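Local coordinates for choline binding protein PCPA (Streptococcus pneumoniae, PDB 4CP6), which is a pneumococcal choline-binding surface protein and vaccine antigen with a leucine-rich repeat domain, and probably attaches to the cell wall through choline, at residues L150-T155 with L177-A182; S173-I178 with T193-V198; K105-K110 with D133-F138. All blocks are in the same frame, centred on the assembly; numbering follows the deposited sequence. Where two conformers were deposited one is given.

Contact 1 (L150-T155 with L177-A182); sequences LEYIGT and LISHEA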
loop_
_atom_site.group_PDB
_atom_site.type_symbol
_atom_site.label_atom_id
_atom_site.label_comp_id
_atom_site.label_asym_id
_atom_site.label_seq_id
_atom_site.Cartn_x
_atom_site.Cartn_y
_atom_site.Cartn_z
ATOM N N LEU A 150 1.952 -5.067 -21.635
ATOM C CA LEU A 150 1.135 -4.650 -20.492
ATOM C C LEU A 150 1.235 -3.155 -20.232
ATOM O O LEU A 150 2.330 -2.644 -20.044
ATOM C CB LEU A 150 1.540 -5.466 -19.279
ATOM C CG LEU A 150 0.788 -5.123 -17.978
ATOM C CD1 LEU A 150 -0.667 -5.617 -18.037
ATOM C CD2 LEU A 150 1.502 -5.734 -16.798
ATOM N N GLU A 151 0.081 -2.475 -20.227
ATOM C CA GLU A 151 0.027 -1.028 -20.010
ATOM C C GLU A 151 -0.560 -0.608 -18.661
ATOM O O GLU A 151 -0.306 0.534 -18.234
ATOM C CB GLU A 151 -0.831 -0.374 -21.094
ATOM C CG GLU A 151 -0.237 -0.526 -22.488
ATOM C CD GLU A 151 -1.019 0.147 -23.601
ATOM O OE1 GLU A 151 -1.820 1.063 -23.311
ATOM O OE2 GLU A 151 -0.804 -0.231 -24.776
ATOM N N TYR A 152 -1.396 -1.465 -18.049
ATOM C CA TYR A 152 -2.149 -1.081 -16.877
ATOM C C TYR A 152 -2.200 -2.227 -15.887
ATOM O O TYR A 152 -2.548 -3.348 -16.254
ATOM C CB TYR A 152 -3.596 -0.791 -17.351
ATOM C CG TYR A 152 -4.556 -0.456 -16.232
ATOM C CD1 TYR A 152 -4.666 0.843 -15.747
ATOM C CD2 TYR A 152 -5.364 -1.438 -15.657
ATOM C CE1 TYR A 152 -5.517 1.148 -14.692
ATOM C CE2 TYR A 152 -6.217 -1.144 -14.600
ATOM C CZ TYR A 152 -6.287 0.153 -14.125
ATOM O OH TYR A 152 -7.123 0.407 -13.075
ATOM N N ILE A 153 -1.920 -1.933 -14.612
ATOM C CA ILE A 153 -2.082 -2.892 -13.507
ATOM C C ILE A 153 -3.106 -2.293 -12.554
ATOM O O ILE A 153 -2.895 -1.176 -12.066
ATOM C CB ILE A 153 -0.755 -3.173 -12.791
ATOM C CG1 ILE A 153 0.214 -3.906 -13.740
ATOM C CG2 ILE A 153 -1.002 -3.947 -11.462
ATOM C CD1 ILE A 153 1.602 -4.134 -13.125
ATOM N N GLY A 154 -4.204 -3.008 -12.327
ATOM C CA GLY A 154 -5.303 -2.562 -11.490
ATOM C C GLY A 154 -5.080 -2.591 -9.990
ATOM O O GLY A 154 -4.046 -3.029 -9.500
ATOM N N THR A 155 -6.091 -2.065 -9.268
ATOM C CA THR A 155 -6.055 -1.908 -7.827
ATOM C C THR A 155 -5.833 -3.239 -7.151
ATOM O O THR A 155 -6.497 -4.219 -7.473
ATOM C CB THR A 155 -7.331 -1.255 -7.372
ATOM O OG1 THR A 155 -7.345 0.067 -7.932
ATOM C CG2 THR A 155 -7.448 -1.168 -5.848
ATOM N N LEU A 177 0.699 2.713 -15.952
ATOM C CA LEU A 177 -0.031 3.005 -14.726
ATOM C C LEU A 177 -0.068 1.776 -13.847
ATOM O O LEU A 177 -0.429 0.687 -14.319
ATOM C CB LEU A 177 -1.441 3.495 -15.084
ATOM C CG LEU A 177 -2.298 4.018 -13.893
ATOM C CD1 LEU A 177 -3.425 4.883 -14.407
ATOM C CD2 LEU A 177 -2.917 2.878 -13.084
ATOM N N ILE A 178 0.268 1.952 -12.565
ATOM C CA ILE A 178 0.183 0.881 -11.558
ATOM C C ILE A 178 -0.724 1.467 -10.494
ATOM O O ILE A 178 -0.384 2.488 -9.885
ATOM C CB ILE A 178 1.532 0.448 -10.969
ATOM C CG1 ILE A 178 2.549 0.145 -12.077
ATOM C CG2 ILE A 178 1.299 -0.757 -10.060
ATOM C CD1 ILE A 178 3.945 -0.260 -11.541
ATOM N N SER A 179 -1.880 0.835 -10.270
ATOM C CA SER A 179 -2.905 1.354 -9.389
ATOM C C SER A 179 -2.666 1.132 -7.881
ATOM O O SER A 179 -1.746 0.436 -7.448
ATOM C CB SER A 179 -4.244 0.776 -9.824
ATOM O OG SER A 179 -5.327 1.479 -9.249
ATOM N N HIS A 180 -3.536 1.744 -7.098
ATOM C CA HIS A 180 -3.593 1.729 -5.641
ATOM C C HIS A 180 -3.339 0.323 -5.095
ATOM O O HIS A 180 -3.984 -0.646 -5.508
ATOM C CB HIS A 180 -5.014 2.196 -5.247
ATOM C CG HIS A 180 -5.366 2.310 -3.789
ATOM N ND1 HIS A 180 -6.257 1.433 -3.182
ATOM C CD2 HIS A 180 -5.049 3.289 -2.910
ATOM C CE1 HIS A 180 -6.421 1.892 -1.939
ATOM N NE2 HIS A 180 -5.730 3.014 -1.737
ATOM N N GLU A 181 -2.407 0.204 -4.138
ATOM C CA GLU A 181 -2.135 -1.037 -3.402
ATOM C C GLU A 181 -1.821 -2.237 -4.276
ATOM O O GLU A 181 -1.942 -3.374 -3.799
ATOM C CB GLU A 181 -3.300 -1.365 -2.439
ATOM C CG GLU A 181 -3.506 -0.232 -1.435
ATOM C CD GLU A 181 -4.425 -0.481 -0.264
ATOM O OE1 GLU A 181 -4.704 -1.663 0.014
ATOM O OE2 GLU A 181 -4.739 0.492 0.461
ATOM N N ALA A 182 -1.312 -2.017 -5.493
ATOM C CA ALA A 182 -1.037 -3.182 -6.360
ATOM C C ALA A 182 -0.019 -4.142 -5.767
ATOM O O ALA A 182 -0.084 -5.342 -6.058
ATOM C CB ALA A 182 -0.598 -2.739 -7.734
HETATM O O HOH W 1 -6.364 2.689 -11.615
#
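Y152 and L177 run side by side on one face of the sheet. Both have CG opposite the backbone N (chi1 176° and -173°), which gives the two side chains the same course. CD2 of L177 touches CE1 of the Y152 ring at 3.5 Å and approaches that ring obliquely. I153 and I178 also lie side by side, on the buried face. Their CG2 methyls are 4.2 Å apart, and CG2 of I153 also packs on CB of A182 at 3.9 Å.

Y152/L177 and I153/I178 are the bridges between parallel strands 152-153 and 177-178 of a BspA-type leucine-rich repeat region. Such repeats stack as successive turns of a solenoid, each adding a short strand to the sheet. I153 is bonded through both its backbone N and its O: N donates to O of L177 at 3.0 Å, and O accepts from N of S179 at 2.9 Å. The first of these is the straighter, with 163° at the hydrogen. A weak bond of 3.3 Å from N of L177 to O of E151 starts the ladder.

Past the strands, CB of S179 lies against the backbone where G154 joins T155. CA of T155 makes a CA-H...O contact of 3.4 Å with O of H180. In the S179 conformer given, its OG is 2.8 Å from OG1 of T155 and shares a water with OH of Y152. S179 has a second conformer, so both links are doubtful.

A type II turn from S179 to A182 brings the A182 methyl back toward I153. The strand 130-131 flanks 152-153, and D133 OD1 takes the N-H of T155. On the far side, L177 and I178 lean on T200 and L201 of strand 200-201.

Contact 2 (S173-I178 with T193-V198); sequences SKLELI and TLPKSV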
loop_
_atom_site.group_PDB
_atom_site.type_symbol
_atom_site.label_atom_id
_atom_site.label_comp_id
_atom_site.label_asym_id
_atom_site.label_seq_id
_atom_site.Cartn_x
_atom_site.Cartn_y
_atom_site.Cartn_z
ATOM N N SER A 173 8.998 -2.464 -22.023
ATOM C CA SER A 173 7.725 -2.401 -21.353
ATOM C C SER A 173 6.927 -1.166 -21.746
ATOM O O SER A 173 7.501 -0.063 -21.880
ATOM C CB SER A 173 7.957 -2.351 -19.846
ATOM O OG SER A 173 6.718 -2.210 -19.157
ATOM N N LYS A 174 5.619 -1.328 -21.900
ATOM C CA LYS A 174 4.683 -0.236 -22.167
ATOM C C LYS A 174 3.871 0.100 -20.892
ATOM O O LYS A 174 2.862 0.807 -20.983
ATOM C CB LYS A 174 3.751 -0.562 -23.345
ATOM C CG LYS A 174 4.504 -0.683 -24.689
ATOM C CD LYS A 174 3.563 -1.106 -25.812
ATOM C CE LYS A 174 2.695 -0.009 -26.378
ATOM N NZ LYS A 174 2.008 -0.448 -27.627
ATOM N N LEU A 175 4.335 -0.399 -19.719
ATOM C CA LEU A 175 3.588 -0.207 -18.476
ATOM C C LEU A 175 3.524 1.261 -18.096
ATOM O O LEU A 175 4.585 1.873 -17.893
ATOM C CB LEU A 175 4.193 -1.031 -17.374
ATOM C CG LEU A 175 3.488 -0.939 -16.025
ATOM C CD1 LEU A 175 2.054 -1.479 -16.104
ATOM C CD2 LEU A 175 4.297 -1.695 -14.972
ATOM N N GLU A 176 2.301 1.826 -18.036
ATOM C CA GLU A 176 2.175 3.253 -17.814
ATOM C C GLU A 176 1.556 3.603 -16.466
ATOM O O GLU A 176 1.807 4.707 -15.952
ATOM C CB GLU A 176 1.376 3.847 -18.995
ATOM C CG GLU A 176 1.259 5.356 -19.023
ATOM C CD GLU A 176 0.096 5.937 -18.239
ATOM O OE1 GLU A 176 -0.835 5.179 -17.881
ATOM O OE2 GLU A 176 0.149 7.153 -17.946
ATOM N N LEU A 177 0.699 2.713 -15.952
ATOM C CA LEU A 177 -0.031 3.005 -14.726
ATOM C C LEU A 177 -0.068 1.776 -13.847
ATOM O O LEU A 177 -0.429 0.687 -14.319
ATOM C CB LEU A 177 -1.441 3.495 -15.084
ATOM C CG LEU A 177 -2.298 4.018 -13.893
ATOM C CD1 LEU A 177 -3.425 4.883 -14.407
ATOM C CD2 LEU A 177 -2.917 2.878 -13.084
ATOM N N ILE A 178 0.268 1.952 -12.565
ATOM C CA ILE A 178 0.183 0.881 -11.558
ATOM C C ILE A 178 -0.724 1.467 -10.494
ATOM O O ILE A 178 -0.384 2.488 -9.885
ATOM C CB ILE A 178 1.532 0.448 -10.969
ATOM C CG1 ILE A 178 2.549 0.145 -12.077
ATOM C CG2 ILE A 178 1.299 -0.757 -10.060
ATOM C CD1 ILE A 178 3.945 -0.260 -11.541
ATOM N N THR A 193 11.892 -3.105 -10.031
ATOM C CA THR A 193 12.365 -2.035 -10.910
ATOM C C THR A 193 11.206 -1.523 -11.729
ATOM O O THR A 193 10.638 -2.277 -12.548
ATOM C CB THR A 193 13.452 -2.515 -11.846
ATOM O OG1 THR A 193 14.546 -2.985 -11.062
ATOM C CG2 THR A 193 13.954 -1.381 -12.766
ATOM N N LEU A 194 10.887 -0.229 -11.562
ATOM C CA LEU A 194 9.821 0.378 -12.349
ATOM C C LEU A 194 10.331 0.696 -13.761
ATOM O O LEU A 194 11.317 1.421 -13.910
ATOM C CB LEU A 194 9.278 1.670 -11.690
ATOM C CG LEU A 194 8.667 1.515 -10.294
ATOM C CD1 LEU A 194 8.231 2.871 -9.750
ATOM C CD2 LEU A 194 7.465 0.564 -10.327
ATOM N N PRO A 195 9.617 0.254 -14.796
ATOM C CA PRO A 195 10.067 0.569 -16.162
ATOM C C PRO A 195 10.073 2.074 -16.448
ATOM O O PRO A 195 9.360 2.864 -15.802
ATOM C CB PRO A 195 9.062 -0.157 -17.059
ATOM C CG PRO A 195 8.592 -1.319 -16.219
ATOM C CD PRO A 195 8.516 -0.730 -14.799
ATOM N N LYS A 196 10.849 2.462 -17.469
ATOM C CA LYS A 196 10.958 3.845 -17.914
ATOM C C LYS A 196 9.589 4.419 -18.329
ATOM O O LYS A 196 9.363 5.625 -18.205
ATOM C CB LYS A 196 11.946 3.888 -19.105
ATOM C CG LYS A 196 12.102 5.221 -19.816
ATOM C CD LYS A 196 13.018 5.104 -21.057
ATOM C CE LYS A 196 13.103 6.426 -21.789
ATOM N NZ LYS A 196 11.810 6.813 -22.417
ATOM N N SER A 197 8.672 3.562 -18.798
ATOM C CA SER A 197 7.370 4.014 -19.277
ATOM C C SER A 197 6.344 4.404 -18.164
ATOM O O SER A 197 5.299 4.981 -18.480
ATOM C CB SER A 197 6.742 2.891 -20.106
ATOM O OG SER A 197 6.831 1.660 -19.403
ATOM N N VAL A 198 6.617 4.023 -16.891
ATOM C CA VAL A 198 5.647 4.236 -15.812
ATOM C C VAL A 198 5.484 5.716 -15.542
ATOM O O VAL A 198 6.470 6.398 -15.214
ATOM C CB VAL A 198 6.021 3.464 -14.534
ATOM C CG1 VAL A 198 4.993 3.746 -13.426
ATOM C CG2 VAL A 198 6.103 1.954 -14.808
HETATM O O HOH W 2 9.632 1.181 -20.489
#
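L175 and V198 lie side by side and point the same way, with CD2 of L175 4.1 Å from CG2 of V198. They belong to neighbouring coils of the leucine-rich repeat solenoid. V198 closes a type I turn that begins at P195, and this turn sits against the loop leading into strand 177-178. The apolar, tightly packed side of the contact faces the solenoid interior. The L175 side chain has CG anti to its backbone N (chi1 -179°), which lays its branch along the valine. Beyond them CD1 of I178 reaches CD2 of L194 at 3.8 Å, the two chains crossing at a slant. F169 of strand 166-169 touches both L175 and P195. L201 touches both I178 and L194.

S173 and P195 mark the boundary of this apolar part. OG of S173 is 3.6 Å from CG of the proline ring. That same OG is used within its own loop, taking the N-H of L175 to make an ST turn.

The other side is polar and looser. K174 is exposed there and barely touches the turn. A water bridges the two segments: it donates to O of S173 and accepts a weak bond from N of S197. E176 passes beside the S197 carbonyl, its CA 3.6 Å from O of S197. N221 ND2 bonds to the carbonyls of P195 and V198.

The S197 hydroxyl is held between the backbone N and the carbonyl carbon (chi1 48°), a setting that turns it toward the 173-175 loop. OG of S197 lies 2.7 Å from O of L175 as a likely donor, although O of S173 is also close at 3.1 Å.

Contact 3 (K105-K110 with D133-F138); sequences KKIQKK and DRAFDF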
loop_
_atom_site.group_PDB
_atom_site.type_symbol
_atom_site.label_atom_id
_atom_site.label_comp_id
_atom_site.label_asym_id
_atom_site.label_seq_id
_atom_site.Cartn_x
_atom_site.Cartn_y
_atom_site.Cartn_z
ATOM N N LYS A 105 -5.757 -10.533 -24.163
ATOM C CA LYS A 105 -5.526 -9.094 -24.105
ATOM C C LYS A 105 -5.897 -8.495 -22.741
ATOM O O LYS A 105 -5.422 -7.415 -22.414
ATOM C CB LYS A 105 -6.323 -8.387 -25.206
ATOM C CG LYS A 105 -5.814 -6.957 -25.437
ATOM C CD LYS A 105 -6.312 -6.379 -26.751
ATOM C CE LYS A 105 -5.892 -4.936 -26.905
ATOM N NZ LYS A 105 -6.059 -4.448 -28.303
ATOM N N LYS A 106 -6.785 -9.142 -21.979
ATOM C CA LYS A 106 -7.209 -8.607 -20.693
ATOM C C LYS A 106 -7.417 -9.720 -19.715
ATOM O O LYS A 106 -7.980 -10.758 -20.073
ATOM C CB LYS A 106 -8.519 -7.822 -20.862
ATOM C CG LYS A 106 -9.004 -7.150 -19.580
ATOM C CD LYS A 106 -9.857 -5.922 -19.833
ATOM C CE LYS A 106 -11.231 -6.252 -20.350
ATOM N NZ LYS A 106 -12.143 -5.072 -20.322
ATOM N N ILE A 107 -7.012 -9.509 -18.479
ATOM C CA ILE A 107 -7.316 -10.365 -17.335
ATOM C C ILE A 107 -8.298 -9.542 -16.514
ATOM O O ILE A 107 -7.951 -8.462 -16.011
ATOM C CB ILE A 107 -6.078 -10.793 -16.531
ATOM C CG1 ILE A 107 -5.186 -11.731 -17.391
ATOM C CG2 ILE A 107 -6.551 -11.502 -15.234
ATOM C CD1 ILE A 107 -3.738 -11.954 -16.829
ATOM N N GLN A 108 -9.547 -9.974 -16.465
ATOM C CA GLN A 108 -10.598 -9.281 -15.729
ATOM C C GLN A 108 -10.363 -9.339 -14.216
ATOM O O GLN A 108 -9.520 -10.102 -13.723
ATOM C CB GLN A 108 -11.967 -9.880 -16.074
ATOM C CG GLN A 108 -12.381 -9.581 -17.517
ATOM C CD GLN A 108 -13.634 -10.304 -17.950
ATOM O OE1 GLN A 108 -13.888 -10.503 -19.173
ATOM N NE2 GLN A 108 -14.431 -10.721 -16.988
ATOM N N LYS A 109 -11.143 -8.541 -13.469
ATOM C CA LYS A 109 -10.981 -8.483 -12.013
ATOM C C LYS A 109 -11.072 -9.867 -11.398
ATOM O O LYS A 109 -11.932 -10.668 -11.797
ATOM C CB LYS A 109 -12.005 -7.546 -11.341
ATOM C CG LYS A 109 -13.448 -7.829 -11.674
ATOM C CD LYS A 109 -14.362 -6.754 -11.092
ATOM C CE LYS A 109 -15.794 -7.186 -11.268
ATOM N NZ LYS A 109 -16.726 -6.358 -10.457
ATOM N N LYS A 110 -10.163 -10.181 -10.474
ATOM C CA LYS A 110 -10.172 -11.478 -9.785
ATOM C C LYS A 110 -10.067 -12.664 -10.744
ATOM O O LYS A 110 -10.456 -13.784 -10.376
ATOM C CB LYS A 110 -11.413 -11.581 -8.872
ATOM C CG LYS A 110 -11.288 -10.617 -7.690
ATOM C CD LYS A 110 -12.337 -10.799 -6.644
ATOM C CE LYS A 110 -11.914 -9.977 -5.450
ATOM N NZ LYS A 110 -12.824 -10.232 -4.288
ATOM N N ASP A 133 -8.405 -5.175 -11.495
ATOM C CA ASP A 133 -8.337 -5.182 -10.057
ATOM C C ASP A 133 -8.277 -6.545 -9.444
ATOM O O ASP A 133 -9.040 -7.431 -9.828
ATOM C CB ASP A 133 -9.511 -4.414 -9.448
ATOM C CG ASP A 133 -9.651 -2.978 -9.919
ATOM O OD1 ASP A 133 -8.727 -2.475 -10.619
ATOM O OD2 ASP A 133 -10.577 -2.301 -9.459
ATOM N N ARG A 134 -7.378 -6.716 -8.476
ATOM C CA ARG A 134 -7.314 -7.959 -7.692
ATOM C C ARG A 134 -7.158 -9.217 -8.540
ATOM O O ARG A 134 -7.566 -10.313 -8.110
ATOM C CB ARG A 134 -8.530 -8.051 -6.728
ATOM C CG ARG A 134 -8.481 -6.947 -5.689
ATOM C CD ARG A 134 -9.597 -7.032 -4.657
ATOM N NE ARG A 134 -9.418 -6.020 -3.603
ATOM C CZ ARG A 134 -8.629 -6.183 -2.531
ATOM N NH1 ARG A 134 -7.975 -7.334 -2.339
ATOM N NH2 ARG A 134 -8.504 -5.205 -1.635
ATOM N N ALA A 135 -6.559 -9.092 -9.730
ATOM C CA ALA A 135 -6.431 -10.287 -10.570
ATOM C C ALA A 135 -5.678 -11.424 -9.901
ATOM O O ALA A 135 -6.023 -12.594 -10.136
ATOM C CB ALA A 135 -5.774 -9.932 -11.880
ATOM N N PHE A 136 -4.681 -11.113 -9.070
ATOM C CA PHE A 136 -3.853 -12.115 -8.411
ATOM C C PHE A 136 -3.824 -11.861 -6.918
ATOM O O PHE A 136 -2.844 -12.240 -6.265
ATOM C CB PHE A 136 -2.419 -12.082 -8.984
ATOM C CG PHE A 136 -2.320 -12.459 -10.440
ATOM C CD1 PHE A 136 -2.187 -13.787 -10.819
ATOM C CD2 PHE A 136 -2.415 -11.490 -11.441
ATOM C CE1 PHE A 136 -2.081 -14.143 -12.165
ATOM C CE2 PHE A 136 -2.325 -11.850 -12.792
ATOM C CZ PHE A 136 -2.183 -13.178 -13.136
ATOM N N ASP A 137 -4.906 -11.292 -6.331
ATOM C CA ASP A 137 -4.821 -11.065 -4.900
ATOM C C ASP A 137 -4.846 -12.392 -4.134
ATOM O O ASP A 137 -5.484 -13.361 -4.564
ATOM C CB ASP A 137 -5.841 -10.048 -4.375
ATOM C CG ASP A 137 -7.286 -10.473 -4.397
ATOM O OD1 ASP A 137 -7.632 -11.373 -5.186
ATOM O OD2 ASP A 137 -8.079 -9.893 -3.615
ATOM N N PHE A 138 -4.107 -12.461 -3.027
ATOM C CA PHE A 138 -4.016 -13.659 -2.171
ATOM C C PHE A 138 -3.437 -14.856 -2.944
ATOM O O PHE A 138 -3.609 -16.007 -2.526
ATOM C CB PHE A 138 -5.391 -14.000 -1.541
ATOM C CG PHE A 138 -5.891 -12.894 -0.639
ATOM C CD1 PHE A 138 -5.471 -12.811 0.689
ATOM C CD2 PHE A 138 -6.753 -11.913 -1.122
ATOM C CE1 PHE A 138 -5.932 -11.793 1.521
ATOM C CE2 PHE A 138 -7.234 -10.903 -0.276
ATOM C CZ PHE A 138 -6.794 -10.830 1.023
HETATM O O HOH W 3 -10.448 -10.679 -2.672
#
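The loops that follow strands 106-107 and 130-131 pack on each other here, as consecutive coils of a BspA-type leucine-rich repeat solenoid. K110 is joined to D133 by a backbone bond, from its N to O of D133, at 3.0 Å. The same oxygen is also approached by CA of K109 at 3.1 Å, a CA-H...O contact. A second contact of this kind joins CA of K110 to O of R134. Two loop backbones are thus laid close together.

On the buried side, I107 turns inward. Its CG2 methyl meets CB of A135 at 3.8 Å. Its CD1 points at CZ of the F136 ring and comes to it obliquely, the two side chains crossing at about a right angle. F136 is itself stacked with F112 and meets F158, so I107 borders an aromatic column inside the solenoid.

The basic chains lie on the more exposed side. K110 and R134 run side by side, both extended, with CE of K110 3.8 Å from CD of R134. Each has CG opposite its carbonyl carbon (chi1 -69° and -65°), which sends the two chains the same way. Contact is made by their methylene groups. Their like charges would be expected to be eased by D137, which sits in the same type I turn as R134. D137 is buried, and its carboxylate is taken up by R134, H113 and a water. NH1 of R134 makes a salt bridge to OD2 of D137 at 2.9 Å. OD2 is met on its anti side, and the bond lies nearly in the guanidinium plane. The other oxygen, OD1, is bonded to ND1 of H113.

NZ of K110 does not touch the carboxylate but reaches it through the water, 2.9 Å from NZ and 2.7 Å from OD2 of D137.

Overall arrangement
All three contacts join coils of one leucine-rich repeat solenoid, and all reach the same sheet. Contacts 1 and 2 share strand 177-178 and touch directly, with E176 N close to E151 O. Contact 3 lies toward the N-terminal end. It meets contact 1 through D133 and R134, near T155, but does not reach contact 2, whose nearest atoms are about 8 Å away. Each contact has a buried apolar side; the more open face is mixed in contact 1 and polar or charged in contacts 2 and 3. Contact 1 is a parallel strand ladder. Contact 2 is mainly apolar turn-on-loop packing with a serine and a water at its edge. Contact 3 sets basic chains and a buried aspartate beside aromatic packing.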